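Local coordinates for ubiquitin-conjugating enzyme E2-21 kDa (Pichia angusta, PDB 5NL8), which catalyses the covalent attachment of ubiquitin to other proteins as an E2 conjugating enzyme, and is probably essential for peroxisome biogenesis, at residues W46-R51 / S137-I142; T71-D76 / W133-A138. All blocks are in the same frame, centred on the assembly; numbering follows the deposited sequence.

Both contacts rest on helix 135-147, with centres about 12 Å apart. Contact 1 lies close to the centre of the molecule (about 5 Å from centre to centre), where the helix packs on strand 45-51 of the four-stranded antiparallel sheet; contact 2 lies further out, where the loop between strands 62-68 and 79-82 meets the start of the same helix. Along the chain 46-51 comes first, then 71-76, and the overlapping segments 133-138 and 137-142 follow, sharing Ser137 and Ala138. Packing joins the two sites directly, Ala141 against Trp133 and Trp46 against Leu135. One helix of the UBC core is thus met at its N-terminal end by a loop and packed along its buried side on the sheet.

Contact 1. Residues W46-R51 / S137-I142; sequences WSAVIR and SALVAI
Leu139 reaches from the buried side of the helix to the methyl of Ala48 on the strand. Its branch CD2 does the touching, 4.0 Å from Ala48 CB. The first torsion sets CG beside the backbone N and anti to the carbonyl carbon (chi1 -66°); CD1 continues the chain in extended form, while CD2, the other branch, turns to the alanine. Ala48, having just one carbon to offer, lets the leucine branch come in over the strand, whereas Ile50, two residues on, stands taller. The backbones stay well apart here, the closest pair of CA atoms being those of Ile50 and Leu139 at 7.8 Å, a separation bridged by the apolar side chains. Val140 and Ala141 are turned to other surroundings, Val140 resting on Thr31 and Ala141 on Trp133. One turn after Ala138, whose carbonyl receives its backbone N-H, Ile142 again faces the strand. There its branch methyl CG2 meets CD1 of Ile50 at 3.8 Å, and the two isoleucine side chains cross at about a right angle. The long arm of Ile50, CG1 to CD1, stands between the backbone N and the carbonyl carbon (chi1 63°), and its extended second torsion carries CD1 across to the helix. No hydrogen bond links the segments, which together bury 161 Å²; all four touching residues are buried. The side chain of Ile142 also lies about 10 Å from that of Cys121, the predicted thioester cysteine. Strand 45-51 is bonded through its backbone to strands 33-38 and 62-68, where Ile67 touches Ala48 and Leu65 touches Ile50, while Ile142 extends onto Ile80 and Phe82 of strand 79-82, so that the helix spans several strands of the antiparallel sheet.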
loop_
_atom_site.group_PDB
_atom_site.type_symbol
_atom_site.label_atom_id
_atom_site.label_comp_id
_atom_site.label_asym_id
_atom_site.label_seq_id
_atom_site.Cartn_x
_atom_site.Cartn_y
_atom_site.Cartn_z
ATOM N N TRP A 46 2.257 7.059 9.908
ATOM C CA TRP A 46 3.241 6.940 8.837
ATOM C C TRP A 46 2.657 7.066 7.436
ATOM O O TRP A 46 1.523 6.673 7.180
ATOM C CB TRP A 46 3.959 5.593 8.938
ATOM C CG TRP A 46 4.687 5.426 10.211
ATOM C CD1 TRP A 46 4.176 4.990 11.398
ATOM C CD2 TRP A 46 6.066 5.714 10.448
ATOM N NE1 TRP A 46 5.156 4.986 12.360
ATOM C CE2 TRP A 46 6.329 5.422 11.799
ATOM C CE3 TRP A 46 7.108 6.186 9.642
ATOM C CZ2 TRP A 46 7.588 5.588 12.368
ATOM C CZ3 TRP A 46 8.357 6.352 10.209
ATOM C CH2 TRP A 46 8.587 6.054 11.559
ATOM N N SER A 47 3.468 7.601 6.533
ATOM C CA SER A 47 3.180 7.625 5.110
ATOM C C SER A 47 4.183 6.738 4.376
ATOM O O SER A 47 5.390 6.825 4.622
ATOM C CB SER A 47 3.240 9.054 4.573
ATOM O OG SER A 47 3.139 9.070 3.162
ATOM N N ALA A 48 3.690 5.881 3.485
ATOM C CA ALA A 48 4.579 5.015 2.714
ATOM C C ALA A 48 4.255 5.050 1.228
ATOM O O ALA A 48 3.172 5.472 0.827
ATOM C CB ALA A 48 4.512 3.582 3.231
ATOM N N VAL A 49 5.211 4.614 0.415
ATOM C CA VAL A 49 5.000 4.476 -1.022
ATOM C C VAL A 49 5.483 3.104 -1.472
ATOM O O VAL A 49 6.635 2.738 -1.208
ATOM C CB VAL A 49 5.738 5.570 -1.827
ATOM C CG1 VAL A 49 5.603 5.312 -3.322
ATOM C CG2 VAL A 49 5.209 6.954 -1.472
ATOM N N ILE A 50 4.603 2.350 -2.135
ATOM C CA ILE A 50 4.948 1.010 -2.620
ATOM C C ILE A 50 4.702 0.829 -4.118
ATOM O O ILE A 50 3.845 1.491 -4.706
ATOM C CB ILE A 50 4.163 -0.101 -1.874
ATOM C CG1 ILE A 50 2.656 0.036 -2.113
ATOM C CG2 ILE A 50 4.490 -0.091 -0.393
ATOM C CD1 ILE A 50 1.833 -1.120 -1.565
ATOM N N ARG A 51 5.460 -0.085 -4.721
ATOM C CA ARG A 51 5.326 -0.409 -6.136
ATOM C C ARG A 51 4.584 -1.730 -6.320
ATOM O O ARG A 51 4.805 -2.682 -5.573
ATOM C CB ARG A 51 6.707 -0.478 -6.805
ATOM C CG ARG A 51 6.690 -0.929 -8.262
ATOM C CD ARG A 51 8.095 -0.940 -8.880
ATOM N NE ARG A 51 8.647 0.404 -9.050
ATOM C CZ ARG A 51 9.654 0.904 -8.337
ATOM N NH1 ARG A 51 10.235 0.171 -7.398
ATOM N NH2 ARG A 51 10.086 2.138 -8.568
ATOM N N SER A 137 8.078 -5.632 7.344
ATOM C CA SER A 137 7.399 -6.883 7.039
ATOM C C SER A 137 5.925 -6.636 6.726
ATOM O O SER A 137 5.335 -7.338 5.909
ATOM C CB SER A 137 7.548 -7.880 8.193
ATOM O OG SER A 137 7.229 -7.290 9.439
ATOM N N ALA A 138 5.334 -5.629 7.362
ATOM C CA ALA A 138 3.947 -5.274 7.082
ATOM C C ALA A 138 3.804 -4.716 5.663
ATOM O O ALA A 138 2.906 -5.121 4.905
ATOM C CB ALA A 138 3.436 -4.274 8.106
ATOM N N LEU A 139 4.697 -3.794 5.304
ATOM C CA LEU A 139 4.697 -3.247 3.946
ATOM C C LEU A 139 4.846 -4.362 2.903
ATOM O O LEU A 139 4.057 -4.459 1.942
ATOM C CB LEU A 139 5.811 -2.207 3.788
ATOM C CG LEU A 139 5.649 -0.932 4.626
ATOM C CD1 LEU A 139 6.831 0.014 4.458
ATOM C CD2 LEU A 139 4.345 -0.228 4.276
ATOM N N VAL A 140 5.847 -5.213 3.116
ATOM C CA VAL A 140 6.085 -6.362 2.250
ATOM C C VAL A 140 4.832 -7.232 2.143
ATOM O O VAL A 140 4.475 -7.687 1.058
ATOM C CB VAL A 140 7.273 -7.207 2.759
ATOM C CG1 VAL A 140 7.355 -8.531 2.019
ATOM C CG2 VAL A 140 8.575 -6.428 2.617
ATOM N N ALA A 141 4.154 -7.430 3.271
ATOM C CA ALA A 141 2.916 -8.202 3.312
ATOM C C ALA A 141 1.837 -7.598 2.418
ATOM O O ALA A 141 1.081 -8.323 1.770
ATOM C CB ALA A 141 2.410 -8.308 4.738
ATOM N N ILE A 142 1.756 -6.273 2.384
ATOM C CA ILE A 142 0.754 -5.625 1.531
ATOM C C ILE A 142 1.105 -5.739 0.043
ATOM O O ILE A 142 0.223 -5.982 -0.806
ATOM C CB ILE A 142 0.574 -4.151 1.915
ATOM C CG1 ILE A 142 -0.306 -4.056 3.156
ATOM C CG2 ILE A 142 -0.064 -3.359 0.786
ATOM C CD1 ILE A 142 0.195 -3.066 4.144
#

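Contact 2. Residues T71-D76 / W133-A138; sequences TNYPLD and WTLQSA
Tyr73 aims its phenol end at the first turn of helix 135-147, its OH lying 3.8 Å from Leu135 N and 4.0 Å from Leu135 CD2. With CG anti to the backbone N (chi1 -176°), the ring projects out of the loop toward the helix start. The leucine comes alongside the hydroxyl with its CG and CD2 rather than laying itself over the ring. One ring face is occupied from within the loop: Pro74, which follows a cis peptide bond, places CB 3.8 Å above the ring centre. The hydroxyl finds its polar partner on helix 6-21, where Glu13 OE1 is hydrogen-bonded to Tyr73 OH and also to Leu135 N, so one carboxylate oxygen ties loop to helix end. On the helix side Thr134 takes the N-cap position, and Thr134 N donates to Ser137 OG at 2.6 Å, the half of a capping box that the third helical residue provides. The loop is braced in turn by Asn72 ND2, which donates to Asp76 OD2 at 2.9 Å, nearly straight (169°) but from above the carboxylate plane, and by Leu75 N, which bonds Asn72 O. A tyrosine followed by a cis-proline, leading from the third to the fourth strand, is the beginning of the YPxxPP motif of ubiquitin-conjugating enzymes.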
loop_
_atom_site.group_PDB
_atom_site.type_symbol
_atom_site.label_atom_id
_atom_site.label_comp_id
_atom_site.label_asym_id
_atom_site.label_seq_id
_atom_site.Cartn_x
_atom_site.Cartn_y
_atom_site.Cartn_z
ATOM N N THR A 71 -1.176 1.794 20.448
ATOM C CA THR A 71 -0.386 2.147 21.624
ATOM C C THR A 71 0.368 0.949 22.190
ATOM O O THR A 71 1.465 1.094 22.728
ATOM C CB THR A 71 -1.272 2.738 22.738
ATOM O OG1 THR A 71 -2.251 3.611 22.163
ATOM C CG2 THR A 71 -0.428 3.506 23.745
ATOM N N ASN A 72 -0.226 -0.232 22.066
ATOM C CA ASN A 72 0.365 -1.444 22.617
ATOM C C ASN A 72 1.299 -2.143 21.633
ATOM O O ASN A 72 1.674 -3.297 21.837
ATOM C CB ASN A 72 -0.735 -2.408 23.070
ATOM C CG ASN A 72 -1.606 -2.880 21.922
ATOM O OD1 ASN A 72 -1.844 -2.143 20.964
ATOM N ND2 ASN A 72 -2.084 -4.116 22.011
ATOM N N TYR A 73 1.664 -1.440 20.564
ATOM C CA TYR A 73 2.587 -1.962 19.560
ATOM C C TYR A 73 3.869 -2.466 20.219
ATOM O O TYR A 73 4.400 -1.809 21.111
ATOM C CB TYR A 73 2.899 -0.875 18.527
ATOM C CG TYR A 73 3.762 -1.327 17.374
ATOM C CD1 TYR A 73 3.202 -1.950 16.268
ATOM C CD2 TYR A 73 5.135 -1.119 17.386
ATOM C CE1 TYR A 73 3.985 -2.364 15.208
ATOM C CE2 TYR A 73 5.929 -1.529 16.329
ATOM C CZ TYR A 73 5.347 -2.150 15.243
ATOM O OH TYR A 73 6.130 -2.560 14.188
ATOM N N PRO A 74 4.376 -3.635 19.787
ATOM C CA PRO A 74 3.885 -4.487 18.698
ATOM C C PRO A 74 2.999 -5.651 19.142
ATOM O O PRO A 74 3.041 -6.704 18.503
ATOM C CB PRO A 74 5.180 -5.027 18.101
ATOM C CG PRO A 74 6.043 -5.222 19.307
ATOM C CD PRO A 74 5.671 -4.122 20.292
ATOM N N LEU A 75 2.223 -5.482 20.207
ATOM C CA LEU A 75 1.315 -6.539 20.644
ATOM C C LEU A 75 0.154 -6.666 19.670
ATOM O O LEU A 75 -0.442 -7.734 19.528
ATOM C CB LEU A 75 0.796 -6.274 22.058
ATOM C CG LEU A 75 1.575 -6.909 23.214
ATOM C CD1 LEU A 75 3.059 -6.563 23.149
ATOM C CD2 LEU A 75 0.982 -6.491 24.550
ATOM N N ASP A 76 -0.164 -5.562 19.003
ATOM C CA ASP A 76 -1.190 -5.550 17.971
ATOM C C ASP A 76 -0.630 -4.941 16.690
ATOM O O ASP A 76 0.257 -4.092 16.742
ATOM C CB ASP A 76 -2.426 -4.783 18.449
ATOM C CG ASP A 76 -3.406 -5.669 19.189
ATOM O OD1 ASP A 76 -3.519 -6.860 18.827
ATOM O OD2 ASP A 76 -4.061 -5.180 20.133
ATOM N N TRP A 133 7.265 -9.327 14.040
ATOM C CA TRP A 133 7.092 -8.553 12.815
ATOM C C TRP A 133 7.509 -7.093 12.984
ATOM O O TRP A 133 7.508 -6.554 14.092
ATOM C CB TRP A 133 5.638 -8.623 12.342
ATOM C CG TRP A 133 5.278 -9.903 11.642
ATOM C CD1 TRP A 133 5.444 -11.172 12.115
ATOM C CD2 TRP A 133 4.676 -10.031 10.350
ATOM N NE1 TRP A 133 4.990 -12.084 11.192
ATOM C CE2 TRP A 133 4.513 -11.410 10.100
ATOM C CE3 TRP A 133 4.261 -9.117 9.377
ATOM C CZ2 TRP A 133 3.954 -11.894 8.919
ATOM C CZ3 TRP A 133 3.705 -9.600 8.204
ATOM C CH2 TRP A 133 3.558 -10.976 7.986
ATOM N N THR A 134 7.861 -6.464 11.868
ATOM C CA THR A 134 8.264 -5.065 11.847
ATOM C C THR A 134 7.389 -4.278 10.880
ATOM O O THR A 134 6.482 -4.836 10.261
ATOM C CB THR A 134 9.734 -4.908 11.432
ATOM O OG1 THR A 134 10.067 -3.516 11.363
ATOM C CG2 THR A 134 9.960 -5.530 10.069
ATOM N N LEU A 135 7.665 -2.983 10.751
ATOM C CA LEU A 135 6.982 -2.148 9.766
ATOM C C LEU A 135 7.281 -2.641 8.355
ATOM O O LEU A 135 6.386 -2.726 7.500
ATOM C CB LEU A 135 7.405 -0.686 9.907
ATOM C CG LEU A 135 6.964 0.057 11.168
ATOM C CD1 LEU A 135 7.552 1.461 11.196
ATOM C CD2 LEU A 135 5.450 0.108 11.249
ATOM N N GLN A 136 8.551 -2.965 8.129
ATOM C CA GLN A 136 9.009 -3.449 6.834
ATOM C C GLN A 136 8.242 -4.699 6.413
ATOM O O GLN A 136 7.791 -4.807 5.270
ATOM C CB GLN A 136 10.513 -3.735 6.869
ATOM C CG GLN A 136 11.078 -4.188 5.533
ATOM C CD GLN A 136 12.550 -4.524 5.606
ATOM O OE1 GLN A 136 13.236 -4.141 6.551
ATOM N NE2 GLN A 136 13.044 -5.250 4.610
ATOM N N SER A 137 8.078 -5.632 7.344
ATOM C CA SER A 137 7.399 -6.883 7.039
ATOM C C SER A 137 5.925 -6.636 6.726
ATOM O O SER A 137 5.335 -7.338 5.909
ATOM C CB SER A 137 7.548 -7.880 8.193
ATOM O OG SER A 137 7.229 -7.290 9.439
ATOM N N ALA A 138 5.334 -5.629 7.362
ATOM C CA ALA A 138 3.947 -5.274 7.082
ATOM C C ALA A 138 3.804 -4.716 5.663
ATOM O O ALA A 138 2.906 -5.121 4.905
ATOM C CB ALA A 138 3.436 -4.274 8.106
#